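Long-range contact in chitinase (Paenibacillus sp. FPU-7, PDB 5GZT), which probably hydrolyses the beta-1,4 linkages of chitin and chitodextrins at internal sites, as an endochitinase with two family 18 glycosidase domains: residues Thr682-Gly696 against Ile732-Glu745. Numbering follows the deposited sequence.
Sequences TLKPVISASDVTVSG and IDVRVVVKASAVLE. With FMT (formic acid), chain J.
T693 and V737 face each other as a hydrogen-bonded antiparallel pair, with T693 N bound to V737 O and V737 N to T693 O. S695 and R735 repeat the pattern. Strand 692-695 is an outer strand of its sheet in the immunoglobulin-like domain. Strand 732-738 lies between it and strand 754-759.

The tightly packed face carries V692, V694, V734, V736 and V738. Here V692 CG1 meets V736 CG1 at 3.6 Å, and V694 CG1 meets V734 CG1 at 3.7 Å. In V692, CG1 lies trans to the backbone N (chi1 178°), which carries it across to the neighbouring strand. Y703 and V705 of strand 703-707 pack on V694.

The other face is looser and more polar. T693 OG1 lies 3.4 Å from V737 CB, and S695 OG rests beside R735 CB. One water links T693 OG1 to R735 O; another links S695 OG to D733 O. On the outer edge, V694 N donates to a formic acid, probably from the crystallisation liquor.

Beyond the strands, D691 ties the two turns together. S741 OG gives its hydrogen to D691 OD1 (2.6 Å), on the anti side of the carboxylate. K684 NZ and S688 N reach D691 OD2 from opposite faces of the carboxylate plane, K684 by a salt bridge. Close by, D691 CB packs on A742 CB.

At the far end, E745 grips T682 with both carboxylate oxygens. OE1 takes T682 N at 2.9 Å, and OE2 takes T682 OG1 at 2.6 Å through its syn lone pair. L744 packs on R579 and W581 of the first family 18 domain.

Two buried carboxylates thus tie the turns and the far end of the contact together, and the five donors around D691 and E745 would probably stabilise their negative charge.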
loop_
_atom_site.group_PDB
_atom_site.type_symbol
_atom_site.label_atom_id
_atom_site.label_comp_id
_atom_site.label_asym_id
_atom_site.label_seq_id
_atom_site.Cartn_x
_atom_site.Cartn_y
_atom_site.Cartn_z
ATOM N N THR B 682 6.350 20.801 -3.630
ATOM C CA THR B 682 5.179 21.531 -4.039
ATOM C C THR B 682 5.355 22.969 -3.707
ATOM O O THR B 682 5.400 23.308 -2.536
ATOM C CB THR B 682 3.930 20.942 -3.337
ATOM O OG1 THR B 682 3.961 19.472 -3.420
ATOM C CG2 THR B 682 2.704 21.479 -3.927
ATOM N N LEU B 683 5.363 23.866 -4.714
ATOM C CA LEU B 683 5.474 25.273 -4.456
ATOM C C LEU B 683 4.289 25.767 -3.585
ATOM O O LEU B 683 3.155 25.319 -3.717
ATOM C CB LEU B 683 5.485 26.128 -5.731
ATOM C CG LEU B 683 6.542 25.829 -6.813
ATOM C CD1 LEU B 683 6.261 26.663 -8.030
ATOM C CD2 LEU B 683 7.903 26.128 -6.200
ATOM N N LYS B 684 4.613 26.723 -2.710
ATOM C CA LYS B 684 3.608 27.631 -2.159
ATOM C C LYS B 684 2.780 28.183 -3.328
ATOM O O LYS B 684 3.315 28.472 -4.441
ATOM C CB LYS B 684 4.268 28.778 -1.432
ATOM C CG LYS B 684 5.050 28.343 -0.173
ATOM C CD LYS B 684 5.758 29.532 0.504
ATOM C CE LYS B 684 7.008 29.913 -0.217
ATOM N NZ LYS B 684 7.636 31.227 0.148
ATOM N N PRO B 685 1.515 28.414 -3.089
ATOM C CA PRO B 685 0.710 28.958 -4.166
ATOM C C PRO B 685 1.282 30.250 -4.753
ATOM O O PRO B 685 1.111 30.497 -5.966
ATOM C CB PRO B 685 -0.675 29.161 -3.506
ATOM C CG PRO B 685 -0.676 28.152 -2.403
ATOM C CD PRO B 685 0.715 27.959 -1.931
ATOM N N VAL B 686 1.918 31.065 -3.889
ATOM C CA VAL B 686 2.625 32.272 -4.239
ATOM C C VAL B 686 4.064 32.181 -3.660
ATOM O O VAL B 686 4.235 32.262 -2.421
ATOM C CB VAL B 686 1.925 33.572 -3.773
ATOM C CG1 VAL B 686 2.765 34.799 -4.077
ATOM C CG2 VAL B 686 0.569 33.749 -4.495
ATOM N N ILE B 687 5.075 32.097 -4.554
ATOM C CA ILE B 687 6.467 32.187 -4.177
ATOM C C ILE B 687 6.934 33.587 -4.115
ATOM O O ILE B 687 6.294 34.479 -4.673
ATOM C CB ILE B 687 7.376 31.356 -5.084
ATOM C CG1 ILE B 687 7.399 31.852 -6.536
ATOM C CG2 ILE B 687 6.885 29.925 -5.099
ATOM C CD1 ILE B 687 8.519 31.191 -7.365
ATOM N N SER B 688 8.040 33.786 -3.440
ATOM C CA SER B 688 8.714 35.096 -3.305
ATOM C C SER B 688 10.077 35.053 -4.004
ATOM O O SER B 688 10.604 33.944 -4.304
ATOM C CB SER B 688 8.896 35.440 -1.833
ATOM O OG SER B 688 7.600 35.651 -1.242
ATOM N N ALA B 689 10.650 36.219 -4.230
ATOM C CA ALA B 689 11.921 36.322 -5.019
ATOM C C ALA B 689 13.059 35.480 -4.427
ATOM O O ALA B 689 13.887 34.917 -5.151
ATOM C CB ALA B 689 12.354 37.803 -5.082
ATOM N N SER B 690 13.076 35.369 -3.097
ATOM C CA SER B 690 14.189 34.735 -2.377
ATOM C C SER B 690 14.031 33.202 -2.439
ATOM O O SER B 690 14.959 32.442 -2.094
ATOM C CB SER B 690 14.335 35.367 -0.941
ATOM O OG SER B 690 13.192 35.017 -0.152
ATOM N N ASP B 691 12.875 32.708 -2.965
ATOM C CA ASP B 691 12.668 31.296 -3.077
ATOM C C ASP B 691 13.301 30.625 -4.326
ATOM O O ASP B 691 13.315 29.391 -4.429
ATOM C CB ASP B 691 11.168 31.023 -3.135
ATOM C CG ASP B 691 10.436 31.417 -1.817
ATOM O OD1 ASP B 691 11.129 31.424 -0.777
ATOM O OD2 ASP B 691 9.197 31.657 -1.944
ATOM N N VAL B 692 13.797 31.427 -5.250
ATOM C CA VAL B 692 14.399 30.932 -6.469
ATOM C C VAL B 692 15.665 31.752 -6.773
ATOM O O VAL B 692 15.594 33.020 -6.747
ATOM C CB VAL B 692 13.422 31.095 -7.659
ATOM C CG1 VAL B 692 14.056 30.614 -8.964
ATOM C CG2 VAL B 692 12.162 30.249 -7.453
ATOM N N THR B 693 16.754 31.087 -7.192
ATOM C CA THR B 693 17.902 31.856 -7.691
ATOM C C THR B 693 18.145 31.526 -9.145
ATOM O O THR B 693 18.104 30.341 -9.547
ATOM C CB THR B 693 19.203 31.571 -6.912
ATOM O OG1 THR B 693 19.630 30.272 -7.249
ATOM C CG2 THR B 693 19.000 31.610 -5.418
ATOM N N VAL B 694 18.385 32.537 -9.957
ATOM C CA VAL B 694 18.595 32.358 -11.381
ATOM C C VAL B 694 19.990 32.934 -11.702
ATOM O O VAL B 694 20.247 34.066 -11.374
ATOM C CB VAL B 694 17.538 33.125 -12.197
ATOM C CG1 VAL B 694 17.763 32.891 -13.727
ATOM C CG2 VAL B 694 16.098 32.736 -11.691
ATOM N N SER B 695 20.847 32.178 -12.395
ATOM C CA SER B 695 22.122 32.734 -12.836
ATOM C C SER B 695 22.218 32.551 -14.360
ATOM O O SER B 695 21.619 31.613 -14.948
ATOM C CB SER B 695 23.259 31.983 -12.190
ATOM O OG SER B 695 23.270 30.740 -12.776
ATOM N N GLY B 696 22.934 33.480 -14.976
ATOM C CA GLY B 696 23.285 33.422 -16.356
ATOM C C GLY B 696 22.486 34.422 -17.159
ATOM O O GLY B 696 22.751 34.534 -18.325
ATOM N N ILE B 732 23.463 30.808 -24.234
ATOM C CA ILE B 732 23.759 31.149 -22.883
ATOM C C ILE B 732 23.034 30.166 -21.969
ATOM O O ILE B 732 21.786 29.991 -22.075
ATOM C CB ILE B 732 23.311 32.573 -22.602
ATOM C CG1 ILE B 732 24.077 33.595 -23.533
ATOM C CG2 ILE B 732 23.541 32.878 -21.099
ATOM C CD1 ILE B 732 23.509 34.973 -23.532
ATOM N N ASP B 733 23.790 29.494 -21.089
ATOM C CA ASP B 733 23.191 28.574 -20.146
ATOM C C ASP B 733 22.609 29.356 -18.964
ATOM O O ASP B 733 23.286 30.135 -18.338
ATOM C CB ASP B 733 24.215 27.502 -19.668
ATOM C CG ASP B 733 23.554 26.426 -18.754
ATOM O OD1 ASP B 733 22.400 25.938 -19.079
ATOM O OD2 ASP B 733 24.194 26.052 -17.759
ATOM N N VAL B 734 21.338 29.153 -18.675
ATOM C CA VAL B 734 20.644 29.775 -17.548
ATOM C C VAL B 734 20.331 28.691 -16.497
ATOM O O VAL B 734 19.870 27.633 -16.868
ATOM C CB VAL B 734 19.349 30.483 -18.034
ATOM C CG1 VAL B 734 18.609 31.148 -16.876
ATOM C CG2 VAL B 734 19.703 31.537 -19.031
ATOM N N ARG B 735 20.666 28.904 -15.223
ATOM C CA ARG B 735 20.531 27.874 -14.224
ATOM C C ARG B 735 19.554 28.405 -13.141
ATOM O O ARG B 735 19.728 29.501 -12.657
ATOM C CB ARG B 735 21.902 27.542 -13.577
ATOM C CG ARG B 735 22.877 26.879 -14.514
ATOM C CD ARG B 735 22.497 25.445 -14.626
ATOM N NE ARG B 735 23.268 24.737 -15.603
ATOM C CZ ARG B 735 23.390 23.424 -15.701
ATOM N NH1 ARG B 735 22.823 22.599 -14.835
ATOM N NH2 ARG B 735 24.159 22.915 -16.643
ATOM N N VAL B 736 18.597 27.569 -12.730
ATOM C CA VAL B 736 17.503 27.943 -11.833
ATOM C C VAL B 736 17.526 27.021 -10.640
ATOM O O VAL B 736 17.402 25.825 -10.779
ATOM C CB VAL B 736 16.115 27.805 -12.536
ATOM C CG1 VAL B 736 14.994 28.283 -11.603
ATOM C CG2 VAL B 736 16.143 28.702 -13.783
ATOM N N VAL B 737 17.747 27.562 -9.450
ATOM C CA VAL B 737 17.668 26.698 -8.293
ATOM C C VAL B 737 16.358 27.054 -7.556
ATOM O O VAL B 737 16.109 28.215 -7.317
ATOM C CB VAL B 737 18.840 26.956 -7.329
ATOM C CG1 VAL B 737 18.575 26.267 -6.006
ATOM C CG2 VAL B 737 20.203 26.510 -7.976
ATOM N N VAL B 738 15.571 26.032 -7.223
ATOM C CA VAL B 738 14.363 26.185 -6.441
ATOM C C VAL B 738 14.693 25.885 -4.996
ATOM O O VAL B 738 15.042 24.742 -4.638
ATOM C CB VAL B 738 13.268 25.222 -6.935
ATOM C CG1 VAL B 738 11.950 25.474 -6.215
ATOM C CG2 VAL B 738 13.028 25.435 -8.394
ATOM N N LYS B 739 14.613 26.909 -4.173
ATOM C CA LYS B 739 15.118 26.762 -2.804
ATOM C C LYS B 739 14.145 25.996 -1.962
ATOM O O LYS B 739 12.938 25.945 -2.290
ATOM C CB LYS B 739 15.339 28.121 -2.158
ATOM C CG LYS B 739 16.224 29.028 -2.932
ATOM C CD LYS B 739 17.674 28.683 -2.864
ATOM C CE LYS B 739 18.307 29.160 -1.560
ATOM N NZ LYS B 739 19.558 28.346 -1.329
ATOM N N ALA B 740 14.670 25.411 -0.862
ATOM C CA ALA B 740 13.869 24.746 0.166
ATOM C C ALA B 740 12.715 25.659 0.627
ATOM O O ALA B 740 11.626 25.193 0.906
ATOM C CB ALA B 740 14.728 24.310 1.358
ATOM N N SER B 741 12.955 26.933 0.720
ATOM C CA SER B 741 11.941 27.885 1.197
ATOM C C SER B 741 10.762 28.042 0.223
ATOM O O SER B 741 9.736 28.581 0.608
ATOM C CB SER B 741 12.597 29.201 1.475
ATOM O OG SER B 741 12.968 29.838 0.234
ATOM N N ALA B 742 10.893 27.559 -1.025
ATOM C CA ALA B 742 9.807 27.714 -2.033
ATOM C C ALA B 742 8.651 26.800 -1.814
ATOM O O ALA B 742 7.584 27.092 -2.314
ATOM C CB ALA B 742 10.341 27.481 -3.461
ATOM N N VAL B 743 8.858 25.674 -1.117
ATOM C CA VAL B 743 7.858 24.596 -1.111
ATOM C C VAL B 743 7.145 24.527 0.255
ATOM O O VAL B 743 7.598 25.079 1.236
ATOM C CB VAL B 743 8.458 23.225 -1.441
ATOM C CG1 VAL B 743 9.066 23.277 -2.866
ATOM C CG2 VAL B 743 9.540 22.802 -0.434
ATOM N N LEU B 744 6.063 23.784 0.252
ATOM C CA LEU B 744 5.139 23.606 1.333
ATOM C C LEU B 744 5.645 22.521 2.266
ATOM O O LEU B 744 5.345 22.551 3.419
ATOM C CB LEU B 744 3.746 23.170 0.727
ATOM C CG LEU B 744 2.977 24.318 0.056
ATOM C CD1 LEU B 744 1.662 23.857 -0.604
ATOM C CD2 LEU B 744 2.668 25.432 0.991
ATOM N N GLU B 745 6.309 21.521 1.729
ATOM C CA GLU B 745 6.832 20.452 2.506
ATOM C C GLU B 745 7.893 21.001 3.444
ATOM O O GLU B 745 8.590 21.966 3.129
ATOM C CB GLU B 745 7.480 19.387 1.605
ATOM C CG GLU B 745 6.495 18.582 0.747
ATOM C CD GLU B 745 6.071 19.285 -0.573
ATOM O OE1 GLU B 745 6.449 20.446 -0.776
ATOM O OE2 GLU B 745 5.376 18.690 -1.407
HETATM C C FMT J . 18.768 35.512 -8.013
HETATM O O1 FMT J . 17.742 35.195 -8.679
HETATM O O2 FMT J . 18.902 35.379 -6.652
HETATM O O HOH W 1 15.440 31.102 0.442
HETATM O O HOH W 2 20.939 29.649 -10.001
HETATM O O HOH W 3 24.412 29.876 -15.575
#